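Local structure of photoreceptor-histidine kinase BphP (Stigmatella aurantiaca DW4/3-1, 6BAF) at residues L201-Y215 / S233-L245. The protein is a phytochrome photoreceptor that binds a bilin chromophore and probably passes the light signal on through a histidine kinase. Residues are numbered along the deposited sequence; the frame is centred on the assembly and turned at random.
With BLR (3-[5-[(Z)-(4-ethenyl-3-methyl-5-oxidanylidene-pyrrol-2-ylidene)methyl]-2-[[5-[(Z)-(3-ethenyl-4-methyl-5-oxidanylidene-pyrrol-2-ylidene)methyl]-3-(3-hydroxy-3-oxopropyl)-4-methyl-1H-pyrrol-2-yl]methyl]-4-methyl-1H-pyrrol-3-yl]propanoic acid), chain B.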
# COMPACT_ATOMS: atom_id res chain seq x y z
N LEU A 201 1.47 -15.84 21.52
CA LEU A 201 2.06 -15.87 20.19
C LEU A 201 1.41 -14.83 19.27
O LEU A 201 2.10 -14.18 18.48
CB LEU A 201 1.93 -17.27 19.61
CG LEU A 201 2.39 -17.41 18.17
CD1 LEU A 201 3.86 -17.04 18.06
CD2 LEU A 201 2.20 -18.85 17.78
N TYR A 202 0.09 -14.66 19.36
CA TYR A 202 -0.58 -13.78 18.41
C TYR A 202 -0.31 -12.32 18.73
O TYR A 202 -0.54 -11.47 17.88
CB TYR A 202 -2.08 -14.05 18.35
CG TYR A 202 -2.45 -15.49 17.97
CD1 TYR A 202 -1.51 -16.34 17.37
CD2 TYR A 202 -3.73 -15.98 18.21
CE1 TYR A 202 -1.84 -17.66 17.04
CE2 TYR A 202 -4.09 -17.30 17.86
CZ TYR A 202 -3.14 -18.13 17.30
OH TYR A 202 -3.49 -19.42 16.95
N GLN A 203 0.17 -12.02 19.94
CA GLN A 203 0.63 -10.66 20.21
C GLN A 203 1.92 -10.33 19.49
O GLN A 203 2.28 -9.16 19.38
CB GLN A 203 0.86 -10.44 21.71
CG GLN A 203 -0.39 -10.12 22.42
CD GLN A 203 -0.18 -9.77 23.87
OE1 GLN A 203 -1.11 -9.31 24.52
NE2 GLN A 203 1.04 -10.02 24.40
N LEU A 204 2.66 -11.34 19.03
CA LEU A 204 3.94 -11.11 18.39
C LEU A 204 3.89 -11.32 16.90
O LEU A 204 4.61 -10.64 16.16
CB LEU A 204 5.01 -12.04 18.98
CG LEU A 204 5.20 -11.98 20.50
CD1 LEU A 204 6.16 -13.05 20.93
CD2 LEU A 204 5.70 -10.63 20.96
N ASN A 205 3.10 -12.28 16.45
CA ASN A 205 2.98 -12.68 15.06
C ASN A 205 1.52 -12.42 14.69
O ASN A 205 0.61 -13.14 15.15
CB ASN A 205 3.37 -14.16 14.89
CG ASN A 205 3.24 -14.60 13.46
OD1 ASN A 205 2.67 -13.87 12.67
ND2 ASN A 205 3.77 -15.77 13.09
N TRP A 206 1.28 -11.39 13.86
CA TRP A 206 -0.06 -10.83 13.72
C TRP A 206 -0.92 -11.47 12.64
O TRP A 206 -2.08 -11.06 12.47
CB TRP A 206 0.03 -9.32 13.48
CG TRP A 206 0.64 -8.61 14.62
CD1 TRP A 206 0.72 -9.04 15.94
CD2 TRP A 206 1.26 -7.32 14.58
NE1 TRP A 206 1.34 -8.08 16.72
CE2 TRP A 206 1.69 -7.02 15.90
CE3 TRP A 206 1.49 -6.38 13.56
CZ2 TRP A 206 2.35 -5.83 16.21
CZ3 TRP A 206 2.14 -5.20 13.86
CH2 TRP A 206 2.55 -4.92 15.18
N LEU A 207 -0.44 -12.50 11.96
CA LEU A 207 -1.19 -13.12 10.87
C LEU A 207 -1.01 -14.63 10.92
O LEU A 207 0.09 -15.11 11.16
CB LEU A 207 -0.71 -12.58 9.50
CG LEU A 207 -1.01 -13.44 8.26
CD1 LEU A 207 -2.45 -13.33 7.89
CD2 LEU A 207 -0.07 -13.13 7.07
N ARG A 208 -2.09 -15.38 10.72
CA ARG A 208 -1.97 -16.83 10.57
C ARG A 208 -2.97 -17.26 9.53
O ARG A 208 -4.08 -16.71 9.45
CB ARG A 208 -2.21 -17.57 11.90
CG ARG A 208 -3.54 -17.27 12.54
CD ARG A 208 -3.37 -16.93 14.00
NE ARG A 208 -2.51 -15.76 14.26
CZ ARG A 208 -2.99 -14.55 14.55
NH1 ARG A 208 -2.16 -13.53 14.79
NH2 ARG A 208 -4.33 -14.36 14.56
N ILE A 209 -2.60 -18.25 8.73
CA ILE A 209 -3.50 -18.77 7.71
C ILE A 209 -3.39 -20.28 7.66
O ILE A 209 -2.29 -20.86 7.68
CB ILE A 209 -3.24 -18.13 6.32
CG1 ILE A 209 -4.35 -18.59 5.36
CG2 ILE A 209 -1.86 -18.48 5.78
CD1 ILE A 209 -4.40 -17.83 4.07
N ILE A 210 -4.56 -20.93 7.60
CA ILE A 210 -4.69 -22.38 7.42
C ILE A 210 -5.53 -22.59 6.17
O ILE A 210 -6.76 -22.59 6.25
CB ILE A 210 -5.36 -23.01 8.66
CG1 ILE A 210 -4.63 -22.57 9.92
CG2 ILE A 210 -5.46 -24.56 8.52
CD1 ILE A 210 -5.44 -22.78 11.19
N PRO A 211 -4.93 -22.72 4.98
CA PRO A 211 -5.74 -22.74 3.75
C PRO A 211 -6.53 -24.02 3.56
O PRO A 211 -7.50 -24.00 2.79
CB PRO A 211 -4.71 -22.55 2.63
CG PRO A 211 -3.36 -22.84 3.26
CD PRO A 211 -3.48 -22.59 4.72
N THR A 212 -6.13 -25.12 4.19
CA THR A 212 -6.97 -26.31 4.33
C THR A 212 -6.65 -26.99 5.65
O THR A 212 -5.47 -27.16 6.00
CB THR A 212 -6.78 -27.30 3.18
OG1 THR A 212 -7.61 -28.43 3.44
CG2 THR A 212 -5.33 -27.77 3.04
N ILE A 213 -7.69 -27.34 6.41
CA ILE A 213 -7.43 -28.05 7.65
C ILE A 213 -7.06 -29.52 7.44
O ILE A 213 -6.67 -30.16 8.41
CB ILE A 213 -8.60 -28.01 8.64
CG1 ILE A 213 -9.72 -28.94 8.15
CG2 ILE A 213 -9.03 -26.56 8.88
CD1 ILE A 213 -10.86 -29.09 9.17
N ASP A 214 -7.14 -30.04 6.21
CA ASP A 214 -6.79 -31.44 5.89
C ASP A 214 -5.46 -31.44 5.15
O ASP A 214 -5.40 -31.24 3.93
CB ASP A 214 -7.86 -32.10 5.02
CG ASP A 214 -9.17 -32.23 5.76
OD1 ASP A 214 -9.14 -32.64 6.95
OD2 ASP A 214 -10.23 -31.90 5.16
N TYR A 215 -4.39 -31.64 5.89
CA TYR A 215 -3.08 -31.67 5.27
C TYR A 215 -2.23 -32.65 6.05
O TYR A 215 -2.46 -32.89 7.24
CB TYR A 215 -2.43 -30.27 5.26
CG TYR A 215 -2.12 -29.68 6.64
CD1 TYR A 215 -0.88 -29.92 7.25
CD2 TYR A 215 -3.02 -28.86 7.29
CE1 TYR A 215 -0.57 -29.39 8.51
CE2 TYR A 215 -2.73 -28.30 8.55
CZ TYR A 215 -1.50 -28.59 9.15
OH TYR A 215 -1.19 -28.05 10.35
N SER A 233 7.66 -19.80 15.72
CA SER A 233 6.80 -18.69 16.12
C SER A 233 6.49 -17.70 15.00
O SER A 233 5.35 -17.27 14.89
CB SER A 233 7.43 -17.92 17.29
OG SER A 233 7.49 -18.73 18.44
N PHE A 234 7.48 -17.31 14.18
CA PHE A 234 7.28 -16.28 13.16
C PHE A 234 7.21 -16.85 11.77
O PHE A 234 7.36 -16.12 10.78
CB PHE A 234 8.36 -15.21 13.26
CG PHE A 234 8.23 -14.41 14.49
CD1 PHE A 234 7.27 -13.42 14.58
CD2 PHE A 234 8.99 -14.71 15.60
CE1 PHE A 234 7.11 -12.69 15.74
CE2 PHE A 234 8.83 -13.99 16.77
CZ PHE A 234 7.89 -12.98 16.85
N SER A 235 6.99 -18.16 11.66
CA SER A 235 6.92 -18.81 10.37
C SER A 235 5.47 -18.93 9.91
O SER A 235 4.58 -19.34 10.68
CB SER A 235 7.58 -20.18 10.48
OG SER A 235 6.99 -21.07 9.56
N VAL A 236 5.22 -18.54 8.65
CA VAL A 236 3.84 -18.54 8.16
C VAL A 236 3.38 -19.96 7.84
O VAL A 236 2.18 -20.24 7.81
CB VAL A 236 3.70 -17.62 6.92
CG1 VAL A 236 4.43 -16.30 7.16
CG2 VAL A 236 4.31 -18.26 5.71
N LEU A 237 4.32 -20.88 7.61
CA LEU A 237 3.94 -22.24 7.28
C LEU A 237 3.82 -23.15 8.50
O LEU A 237 3.60 -24.36 8.32
CB LEU A 237 4.96 -22.84 6.32
CG LEU A 237 4.99 -22.16 4.95
CD1 LEU A 237 6.16 -22.70 4.14
CD2 LEU A 237 3.65 -22.33 4.22
N ARG A 238 4.03 -22.62 9.70
CA ARG A 238 4.01 -23.41 10.94
C ARG A 238 2.77 -24.29 11.01
O ARG A 238 1.64 -23.82 10.87
CB ARG A 238 4.04 -22.47 12.15
CG ARG A 238 3.97 -23.18 13.53
CD ARG A 238 3.91 -22.19 14.71
NE ARG A 238 2.74 -21.33 14.61
CZ ARG A 238 1.55 -21.64 15.12
NH1 ARG A 238 0.53 -20.81 14.95
NH2 ARG A 238 1.38 -22.79 15.79
N SER A 239 2.97 -25.59 11.23
CA SER A 239 1.84 -26.49 11.40
C SER A 239 1.10 -26.15 12.67
O SER A 239 1.71 -25.97 13.73
CB SER A 239 2.33 -27.95 11.44
OG SER A 239 1.20 -28.81 11.43
N VAL A 240 -0.23 -26.05 12.60
CA VAL A 240 -0.89 -25.49 13.78
C VAL A 240 -1.34 -26.61 14.71
O VAL A 240 -1.35 -27.79 14.34
CB VAL A 240 -2.08 -24.58 13.42
CG1 VAL A 240 -1.62 -23.42 12.48
CG2 VAL A 240 -3.21 -25.40 12.84
N SER A 241 -1.72 -26.24 15.92
CA SER A 241 -1.99 -27.24 16.93
C SER A 241 -3.07 -28.22 16.46
O SER A 241 -4.13 -27.79 15.97
CB SER A 241 -2.39 -26.55 18.22
OG SER A 241 -3.25 -27.38 18.98
N PRO A 242 -2.83 -29.54 16.57
CA PRO A 242 -3.83 -30.53 16.13
C PRO A 242 -5.16 -30.40 16.81
O PRO A 242 -6.19 -30.70 16.21
CB PRO A 242 -3.16 -31.87 16.49
CG PRO A 242 -1.67 -31.57 16.45
CD PRO A 242 -1.56 -30.17 16.98
N ILE A 243 -5.20 -29.95 18.06
CA ILE A 243 -6.50 -29.82 18.70
C ILE A 243 -7.29 -28.66 18.09
O ILE A 243 -8.53 -28.67 18.10
CB ILE A 243 -6.31 -29.66 20.22
CG1 ILE A 243 -7.66 -29.61 20.93
CG2 ILE A 243 -5.62 -28.39 20.55
CD1 ILE A 243 -7.54 -29.69 22.45
N HIS A 244 -6.61 -27.61 17.59
CA HIS A 244 -7.36 -26.56 16.90
C HIS A 244 -7.91 -27.07 15.58
O HIS A 244 -9.04 -26.75 15.21
CB HIS A 244 -6.49 -25.32 16.68
CG HIS A 244 -7.22 -24.20 16.00
ND1 HIS A 244 -8.40 -23.68 16.49
CD2 HIS A 244 -6.97 -23.56 14.83
CE1 HIS A 244 -8.82 -22.73 15.68
NE2 HIS A 244 -7.97 -22.63 14.67
N LEU A 245 -7.14 -27.88 14.85
CA LEU A 245 -7.68 -28.45 13.62
C LEU A 245 -8.93 -29.28 13.87
O LEU A 245 -9.83 -29.31 13.01
CB LEU A 245 -6.63 -29.27 12.89
CG LEU A 245 -5.46 -28.39 12.47
CD1 LEU A 245 -4.38 -29.23 11.86
CD2 LEU A 245 -5.91 -27.22 11.50
CHA BLR B . -6.36 -21.06 17.92
NA BLR B . -8.87 -20.71 18.12
C1A BLR B . -7.68 -20.41 17.57
C2A BLR B . -7.82 -19.39 16.63
C3A BLR B . -9.12 -19.04 16.61
C4A BLR B . -9.77 -19.88 17.53
CMA BLR B . -9.73 -17.91 15.71
CAA BLR B . -6.67 -18.80 15.81
CBA BLR B . -6.31 -19.65 14.56
CGA BLR B . -7.32 -19.46 13.42
O1A BLR B . -7.46 -18.29 12.96
O2A BLR B . -8.02 -20.43 12.93
CHB BLR B . -11.22 -19.94 17.95
NB BLR B . -12.37 -19.65 15.72
C1B BLR B . -12.25 -19.59 17.23
C2B BLR B . -13.55 -19.10 17.74
C3B BLR B . -14.44 -18.84 16.68
C4B BLR B . -13.77 -19.15 15.38
CMB BLR B . -13.92 -18.87 19.21
OB BLR B . -14.21 -19.07 14.29
CAB BLR B . -15.85 -18.28 16.90
CBB BLR B . -16.62 -17.91 15.90
NC BLR B . -9.28 -24.50 21.11
C1C BLR B . -10.47 -25.06 21.86
C2C BLR B . -9.90 -25.89 22.96
C3C BLR B . -8.48 -25.86 22.95
C4C BLR B . -8.03 -25.01 21.81
CMC BLR B . -10.78 -26.63 23.95
OC BLR B . -11.62 -24.90 21.61
CAC BLR B . -7.56 -26.60 23.94
CBC BLR B . -7.69 -26.47 25.27
CHD BLR B . -6.80 -24.77 21.49
ND BLR B . -7.15 -22.77 19.70
C1D BLR B . -6.35 -23.77 20.45
C2D BLR B . -4.95 -23.70 20.07
C3D BLR B . -4.84 -22.64 19.08
C4D BLR B . -6.18 -22.02 18.83
CMD BLR B . -3.84 -24.59 20.64
CAD BLR B . -3.56 -22.22 18.38
CBD BLR B . -3.52 -22.90 17.02
CGD BLR B . -2.13 -22.50 16.53
O1D BLR B . -1.87 -21.27 16.35
O2D BLR B . -1.25 -23.41 16.41
O HOH W 1 0.12 -21.17 6.14
O HOH W 2 0.33 -19.02 9.21
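N205 CA lies 5.9 Å from F234 CA, and I213 CA lies 6.0 Å from L245 CA, while between these points strand 207-210 and loop 235-240 are bridged partly by water. Two waters link V236 O to the backbone of I209. N205 ND2 donates to S233 O at 2.8 Å, nearly straight and on a lone pair. The N205 amide reaches that carbonyl because its CG stands anti to the backbone N (chi1 179°). The F234 ring turns its edge to L204 O, and its CZ meets L204 CB. L201 CD2 lies over one face of the R238 guanidinium. R238 NH1 and NH2 each donate to one oxygen of a BLR propionate, O1D and O2D, both at 2.8 Å. Y202 OH also donates to O1D, and S241 N to O2D. H244 NE2 binds O2A of the other propionate at 2.8 Å, and one ring face covers BLR C1A. Were H244 an alanine, O2A would probably lose this donor and the pyrrole the ring lying over it. I210 CD1 meets V240 CG2 tip to tip at 3.8 Å. L245 CD2 touches I210 CG2 and I213 CB, and its CD1 packs on Y215. Y215 OH and S239 OG share a 2.7 Å hydrogen bond. Together the segments join the edge strand of the GAF sheet to helix 242-251 and form part of the wall that binds the propionates in the phytochrome bilin pocket.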